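Local coordinates for putative short-chain dehydrogenase/reductase (Burkholderia xenovorans, PDB 5K9Z), which probably catalyses NAD(P)-dependent oxidation or reduction at CH-OH groups, as a short-chain dehydrogenase/reductase, at residues 146-152 against 165-169. Residues are numbered along the deposited sequence; the frame is centred on the assembly and turned at random.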
loop_
_atom_site.group_PDB
_atom_site.type_symbol
_atom_site.label_atom_id
_atom_site.label_comp_id
_atom_site.label_asym_id
_atom_site.label_seq_id
_atom_site.Cartn_x
_atom_site.Cartn_y
_atom_site.Cartn_z
ATOM N N VAL C 146 -8.658 -15.495 -3.334
ATOM C CA VAL C 146 -8.633 -15.085 -1.930
ATOM C C VAL C 146 -7.163 -14.898 -1.581
ATOM O O VAL C 146 -6.425 -15.873 -1.368
ATOM C CB VAL C 146 -9.319 -16.107 -1.026
ATOM C CG1 VAL C 146 -9.242 -15.671 0.475
ATOM C CG2 VAL C 146 -10.771 -16.303 -1.483
ATOM N N ALA C 147 -6.720 -13.644 -1.581
ATOM C CA ALA C 147 -5.340 -13.378 -1.205
ATOM C C ALA C 147 -5.329 -13.158 0.302
ATOM O O ALA C 147 -5.884 -13.979 1.034
ATOM C CB ALA C 147 -4.764 -12.192 -1.984
ATOM N N SER C 148 -4.787 -12.035 0.764
ATOM C CA SER C 148 -4.614 -11.749 2.189
ATOM C C SER C 148 -3.997 -10.367 2.318
ATOM O O SER C 148 -3.346 -9.882 1.394
ATOM C CB SER C 148 -3.698 -12.776 2.865
ATOM O OG SER C 148 -3.246 -12.297 4.107
ATOM N N THR C 149 -4.148 -9.767 3.507
ATOM C CA THR C 149 -3.408 -8.548 3.805
ATOM C C THR C 149 -1.906 -8.767 3.686
ATOM O O THR C 149 -1.161 -7.819 3.402
ATOM C CB THR C 149 -3.744 -8.041 5.220
ATOM O OG1 THR C 149 -3.614 -9.111 6.156
ATOM C CG2 THR C 149 -5.154 -7.538 5.281
ATOM N N ALA C 150 -1.441 -10.008 3.879
ATOM C CA ALA C 150 -0.036 -10.324 3.660
ATOM C C ALA C 150 0.380 -10.169 2.198
ATOM O O ALA C 150 1.584 -10.115 1.912
ATOM C CB ALA C 150 0.257 -11.750 4.146
ATOM N N GLY C 151 -0.574 -10.050 1.284
ATOM C CA GLY C 151 -0.256 -9.723 -0.097
ATOM C C GLY C 151 -0.095 -8.246 -0.361
ATOM O O GLY C 151 0.316 -7.861 -1.459
ATOM N N VAL C 152 -0.360 -7.422 0.646
ATOM C CA VAL C 152 -0.325 -5.977 0.499
ATOM C C VAL C 152 0.853 -5.335 1.235
ATOM O O VAL C 152 1.294 -4.246 0.833
ATOM C CB VAL C 152 -1.672 -5.385 0.985
ATOM C CG1 VAL C 152 -1.565 -3.945 1.412
ATOM C CG2 VAL C 152 -2.755 -5.568 -0.101
ATOM N N LYS C 165 1.278 -14.329 -1.637
ATOM C CA LYS C 165 0.085 -13.489 -1.694
ATOM C C LYS C 165 0.342 -12.219 -2.497
ATOM O O LYS C 165 -0.558 -11.742 -3.198
ATOM C CB LYS C 165 -0.391 -13.164 -0.268
ATOM C CG LYS C 165 -0.881 -14.390 0.502
ATOM C CD LYS C 165 -2.171 -14.976 -0.095
ATOM C CE LYS C 165 -2.661 -16.198 0.697
ATOM N NZ LYS C 165 -3.919 -16.775 0.143
ATOM N N HIS C 166 1.559 -11.647 -2.395
ATOM C CA HIS C 166 1.943 -10.545 -3.274
ATOM C C HIS C 166 1.908 -10.981 -4.732
ATOM O O HIS C 166 1.441 -10.237 -5.600
ATOM C CB HIS C 166 3.346 -10.022 -2.926
ATOM C CG HIS C 166 3.379 -8.995 -1.830
ATOM N ND1 HIS C 166 3.205 -9.315 -0.500
ATOM C CD2 HIS C 166 3.612 -7.658 -1.866
ATOM C CE1 HIS C 166 3.306 -8.218 0.234
ATOM N NE2 HIS C 166 3.577 -7.205 -0.566
ATOM N N ALA C 167 2.409 -12.186 -5.013
ATOM C CA ALA C 167 2.402 -12.715 -6.373
ATOM C C ALA C 167 0.980 -12.905 -6.905
ATOM O O ALA C 167 0.717 -12.669 -8.095
ATOM C CB ALA C 167 3.196 -14.030 -6.416
ATOM N N VAL C 168 0.056 -13.343 -6.038
ATOM C CA VAL C 168 -1.352 -13.519 -6.413
ATOM C C VAL C 168 -1.974 -12.183 -6.815
ATOM O O VAL C 168 -2.737 -12.095 -7.787
ATOM C CB VAL C 168 -2.132 -14.171 -5.252
ATOM C CG1 VAL C 168 -3.627 -14.044 -5.454
ATOM C CG2 VAL C 168 -1.728 -15.668 -5.077
ATOM N N ILE C 169 -1.665 -11.122 -6.079
ATOM C CA ILE C 169 -2.162 -9.810 -6.473
ATOM C C ILE C 169 -1.538 -9.375 -7.797
ATOM O O ILE C 169 -2.226 -8.838 -8.672
ATOM C CB ILE C 169 -1.926 -8.798 -5.339
ATOM C CG1 ILE C 169 -2.891 -9.114 -4.190
ATOM C CG2 ILE C 169 -2.099 -7.354 -5.843
ATOM C CD1 ILE C 169 -2.723 -8.246 -2.961
#
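Gly151, on a short 3-10 turn, brings its CA to 4.0 Å from CA of His166, so that the loop leaving strand 141-146 lies close against the flank of helix 159-179. Lys165 runs along the loop from Gly151 to Val146. Its CB packs on CA of Gly151 at 3.4 Å, and a bend at chi2 (-67°) turns the chain back toward the strand. The extended remainder passes Ser148 and Ala147, with CD of Lys165 3.7 Å from C of Ala147. At the end of this path NZ donates a hydrogen bond of 3.1 Å to O of Val146; the C=O...N angle is 143°, and the nitrogen is tilted 16° from the carbonyl plane. The imidazole of His166 lies over the peptide of Gly151, whose O sits 3.2 Å above the ring plane and over its centre, while O of Ala150 approaches the ring edge. ND1 of His166 is hydrogen-bonded to O of Thr162, one turn earlier, which helps to fix the ring's rotation. On the apolar side, CB of Ala147 meets CG1 of Val168 at 4.1 Å and also CG1 of Ile169. In one of two modelled conformers, CD1 of Ile169 lies against CG2 of Val152 and 3.4 Å from O of Gly151. Within the loop, OG of Ser148 accepts from N of Ala150 at 2.9 Å, forming an ST turn. Tyr161 and Lys165 have the spacing of the family's YxxxK motif, and Ser148, touching Tyr161, falls where the family serine is found; the three probably form the catalytic Ser-Tyr-Lys group. The bond to Val146 fixes the lysine amine and the ST turn restrains the serine hydroxyl, so backbone groups at the end of strand 141-146 and in the loop after it hold two probable active-site side chains.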